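Side-chain contacts in CymD (Pseudomonas putida, PDB 6Z34), which probably forms a FadL-type channel in the outer membrane that lets monoaromatic hydrocarbons into the cell by lateral diffusion: residues Tyr131-Val136 / Asp206-Ser211; Tyr228-Thr231 / Arg235-Ile238. One frame throughout, in Å; residues are numbered along the deposited sequence.

Contact 1: Tyr131-Val136 / Asp206-Ser211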
# COMPACT_ATOMS: atom_id res chain seq x y z
N TYR A 131 -9.08 6.41 14.54
CA TYR A 131 -8.22 6.51 13.38
C TYR A 131 -7.19 5.40 13.40
O TYR A 131 -6.90 4.80 14.43
CB TYR A 131 -7.51 7.87 13.31
CG TYR A 131 -6.43 8.00 14.36
CD1 TYR A 131 -6.75 8.31 15.68
CD2 TYR A 131 -5.09 7.81 14.03
CE1 TYR A 131 -5.76 8.43 16.64
CE2 TYR A 131 -4.11 7.93 14.98
CZ TYR A 131 -4.44 8.24 16.28
OH TYR A 131 -3.44 8.35 17.22
N SER A 132 -6.63 5.15 12.23
CA SER A 132 -5.53 4.21 12.10
C SER A 132 -4.62 4.73 11.00
O SER A 132 -5.07 4.93 9.87
CB SER A 132 -6.04 2.82 11.77
OG SER A 132 -4.99 1.89 11.83
N ARG A 133 -3.37 4.98 11.34
CA ARG A 133 -2.34 5.30 10.36
C ARG A 133 -1.49 4.06 10.14
O ARG A 133 -0.97 3.48 11.10
CB ARG A 133 -1.46 6.47 10.82
CG ARG A 133 -0.36 6.85 9.82
CD ARG A 133 0.74 7.69 10.47
NE ARG A 133 1.80 8.06 9.54
CZ ARG A 133 2.99 8.56 9.90
NH1 ARG A 133 3.28 8.75 11.18
NH2 ARG A 133 3.89 8.87 8.98
N LEU A 134 -1.34 3.67 8.88
CA LEU A 134 -0.63 2.47 8.49
C LEU A 134 0.60 2.88 7.69
O LEU A 134 0.49 3.57 6.66
CB LEU A 134 -1.53 1.55 7.67
CG LEU A 134 -0.91 0.37 6.92
CD1 LEU A 134 -0.30 -0.61 7.91
CD2 LEU A 134 -1.97 -0.31 6.05
N ILE A 135 1.76 2.48 8.16
CA ILE A 135 3.01 2.65 7.44
C ILE A 135 3.48 1.27 7.02
O ILE A 135 3.61 0.38 7.87
CB ILE A 135 4.07 3.34 8.32
CG1 ILE A 135 3.60 4.73 8.75
CG2 ILE A 135 5.42 3.41 7.59
CD1 ILE A 135 4.37 5.30 9.91
N VAL A 136 3.72 1.09 5.72
CA VAL A 136 4.29 -0.15 5.20
C VAL A 136 5.53 0.19 4.38
O VAL A 136 5.45 0.93 3.39
CB VAL A 136 3.28 -0.96 4.37
CG1 VAL A 136 3.94 -2.25 3.82
CG2 VAL A 136 2.02 -1.28 5.20
N ASP A 206 0.26 5.83 19.59
CA ASP A 206 0.71 6.80 18.61
C ASP A 206 2.11 7.29 18.97
O ASP A 206 2.30 7.86 20.06
CB ASP A 206 -0.27 7.97 18.54
CG ASP A 206 -0.29 8.65 17.20
OD1 ASP A 206 0.66 8.48 16.42
OD2 ASP A 206 -1.27 9.37 16.91
N ASN A 207 3.07 7.08 18.05
CA ASN A 207 4.42 7.65 18.16
C ASN A 207 4.40 9.15 18.40
O ASN A 207 5.27 9.68 19.10
CB ASN A 207 5.23 7.37 16.87
CG ASN A 207 5.77 5.95 16.79
OD1 ASN A 207 5.28 5.13 16.01
ND2 ASN A 207 6.80 5.66 17.59
N HIS A 208 3.44 9.85 17.80
CA HIS A 208 3.44 11.31 17.81
C HIS A 208 2.78 11.92 19.03
O HIS A 208 2.98 13.11 19.30
CB HIS A 208 2.76 11.84 16.55
CG HIS A 208 3.65 11.84 15.35
ND1 HIS A 208 4.88 12.47 15.33
CD2 HIS A 208 3.50 11.27 14.13
CE1 HIS A 208 5.45 12.29 14.15
NE2 HIS A 208 4.63 11.57 13.40
N ARG A 209 1.99 11.14 19.79
CA ARG A 209 1.33 11.66 20.98
C ARG A 209 1.97 11.18 22.27
O ARG A 209 1.77 11.81 23.31
CB ARG A 209 -0.16 11.29 20.96
CG ARG A 209 -0.93 11.84 19.75
CD ARG A 209 -2.44 11.63 19.84
NE ARG A 209 -3.05 12.29 20.99
CZ ARG A 209 -3.62 13.49 20.96
NH1 ARG A 209 -4.15 14.00 22.07
NH2 ARG A 209 -3.66 14.19 19.84
N ALA A 210 2.75 10.11 22.22
CA ALA A 210 3.46 9.59 23.38
C ALA A 210 4.63 8.76 22.86
O ALA A 210 4.46 7.98 21.92
CB ALA A 210 2.55 8.74 24.27
N SER A 211 5.81 8.95 23.45
CA SER A 211 7.01 8.32 22.90
C SER A 211 6.92 6.81 23.00
O SER A 211 6.47 6.26 24.01
CB SER A 211 8.27 8.83 23.61
OG SER A 211 9.43 8.49 22.87
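Tyr131 and Asp206 meet in a small polar surface contact. It joins the start of strand 131-146 to the short irregular loop that interrupts strand 198-229. The phenol OH donates a hydrogen bond to Asp206 OD2. The modelled separation of Tyr131 OH and Asp206 OD2, 2.4 Å, is very short, so its exact length is doubtful. The oxygen approaches the rim of the phenol, close to the plane of the ring. The side chains meet nearly at right angles, and the ring and carboxylate planes are 43° apart. Tyr131 CG lies between the backbone N and the carbonyl carbon (chi1 72°), which swings the ring off the strand toward the loop. Arg209 adds an outer touch, with its CD 4.3 Å from Tyr131 OH.

The other oxygen of Asp206 serves its own loop. His208 N gives a weak hydrogen bond to Asp206 OD1 at 3.4 Å, as in an Asx turn. Ala210 N bonds to Asp206 O at 3.2 Å and closes the turn on the backbone side. In this FadL-family barrel, strand 151-171 runs between the two partners and pairs with both strands. Its Asn165 is backbone-bonded to Arg133, and its OD1 takes a weak bond from Asn207 N.

Arg133 reaches the loop with an extended chain, CG anti to the backbone N (chi1 -180°). Its NH1 lies at the edge of the His208 ring, 3.8 Å from His208 NE2, with the two planes nearly parallel. Ile135 CD1 sits 3.5 Å above the centre of the guanidinium and covers one face. The main charge partner of Arg133 is Asp104 on strand 94-107, which forms a salt bridge with NH2. Arg133 NH1 is 5.9 Å from Asp206 OD1, so any attraction between them is probably modest.

Contact 2: Tyr228-Thr231 / Arg235-Ile238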
# COMPACT_ATOMS: atom_id res chain seq x y z
N TYR A 228 4.70 -11.98 -21.85
CA TYR A 228 4.76 -12.75 -23.08
C TYR A 228 4.45 -11.83 -24.25
O TYR A 228 3.36 -11.24 -24.29
CB TYR A 228 3.79 -13.94 -23.07
CG TYR A 228 4.06 -14.91 -24.20
CD1 TYR A 228 5.11 -15.82 -24.13
CD2 TYR A 228 3.26 -14.92 -25.34
CE1 TYR A 228 5.36 -16.71 -25.14
CE2 TYR A 228 3.50 -15.82 -26.38
CZ TYR A 228 4.56 -16.71 -26.28
OH TYR A 228 4.82 -17.61 -27.29
N GLN A 229 5.40 -11.70 -25.17
CA GLN A 229 5.20 -10.92 -26.39
C GLN A 229 4.58 -11.84 -27.43
O GLN A 229 5.29 -12.50 -28.19
CB GLN A 229 6.52 -10.36 -26.90
CG GLN A 229 6.32 -9.38 -28.04
CD GLN A 229 6.08 -7.98 -27.53
OE1 GLN A 229 6.82 -7.48 -26.69
NE2 GLN A 229 5.03 -7.33 -28.04
N LEU A 230 3.25 -11.92 -27.46
CA LEU A 230 2.66 -12.87 -28.39
C LEU A 230 2.63 -12.33 -29.82
O LEU A 230 2.71 -13.10 -30.77
CB LEU A 230 1.26 -13.28 -27.93
CG LEU A 230 0.19 -12.32 -27.42
CD1 LEU A 230 -0.11 -11.22 -28.40
CD2 LEU A 230 -1.06 -13.15 -27.20
N THR A 231 2.56 -11.01 -29.96
CA THR A 231 2.52 -10.26 -31.20
C THR A 231 3.59 -9.18 -31.13
O THR A 231 3.92 -8.70 -30.04
CB THR A 231 1.13 -9.64 -31.38
OG1 THR A 231 0.25 -10.62 -31.93
CG2 THR A 231 1.14 -8.40 -32.27
N ARG A 235 2.10 -7.10 -25.98
CA ARG A 235 2.69 -7.89 -24.91
C ARG A 235 1.63 -8.13 -23.86
O ARG A 235 0.80 -7.26 -23.60
CB ARG A 235 3.91 -7.17 -24.31
CG ARG A 235 4.67 -7.92 -23.22
CD ARG A 235 5.85 -7.11 -22.70
NE ARG A 235 6.55 -6.41 -23.78
CZ ARG A 235 6.56 -5.08 -23.94
NH1 ARG A 235 5.90 -4.30 -23.09
NH2 ARG A 235 7.23 -4.54 -24.95
N VAL A 236 1.62 -9.33 -23.29
CA VAL A 236 0.69 -9.64 -22.22
C VAL A 236 1.50 -9.99 -20.97
O VAL A 236 2.61 -10.52 -21.06
CB VAL A 236 -0.29 -10.77 -22.64
CG1 VAL A 236 0.44 -12.04 -22.95
CG2 VAL A 236 -1.32 -11.01 -21.57
N GLY A 237 0.96 -9.62 -19.81
CA GLY A 237 1.66 -9.81 -18.55
C GLY A 237 0.72 -10.27 -17.45
O GLY A 237 -0.46 -9.89 -17.41
N ILE A 238 1.25 -11.10 -16.56
CA ILE A 238 0.47 -11.64 -15.45
C ILE A 238 1.38 -11.73 -14.24
O ILE A 238 2.52 -12.20 -14.34
CB ILE A 238 -0.13 -13.03 -15.80
CG1 ILE A 238 -0.87 -13.63 -14.61
CG2 ILE A 238 0.91 -14.03 -16.15
CD1 ILE A 238 -2.19 -13.01 -14.35
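Tyr228 pairs with Val236 as an antiparallel hydrogen-bonded pair. Tyr228 N gives to Val236 O at 2.7 Å. In return Val236 N gives an almost straight bond to Tyr228 O at 2.8 Å. Tyr228 CB rests on Val236 CG1 at 3.9 Å, while the ring leads away toward Lys150. Val236 CG1 lies between its backbone N and carbonyl carbon (chi1 61°), which also brings it 3.3 Å from Tyr228 O.

Gln229 lies on the other face, with Arg235. Its chain bends at chi2, and the amide bridges two groups. Gln229 NE2 gives a good bond to Thr231 O at 2.7 Å, in the amide plane. Gln229 OE1 takes a weak, bent bond from Arg235 NE at 3.1 Å, with the amide and guanidinium planes nearly perpendicular. An alanine here would probably leave Thr231 O without this donor and cost the arginine one weak contact, while its bond to Ala22 remained.

Leu230 touches Val236 loosely, its CG 4.5 Å from Val236 CG1. Leu230 and Thr231 together face the residue just before Arg235, a classic beta bulge at the end of this hairpin.

Arg235 NH1 bonds to Ala22 O, and NH2 makes a long, weak ion pair with Glu289. Beyond the hairpin, strand 234-259 pairs with strand 281-289, where Ile238 packs on Leu282 and Ala284.

Going from the N terminus, contact 1 opens on strand 131-146. The chain then runs through strand 151-171 and helices 172-180 and 188-193 before Asp206-Ser211 closes this long loop. Contact 1 therefore ties strands that are not direct neighbours, across strand 151-171. The chain continues along strand 198-229 to its far end. There contact 2 opens and closes almost at once, across the tight turn into strand 234-259. The two loops are in series and neither nests nor crosses. Strand 198-229 is common to both. Their centres are 42 Å apart, on opposite sides of the chain's centre, and their nearest atoms are about 21 Å apart.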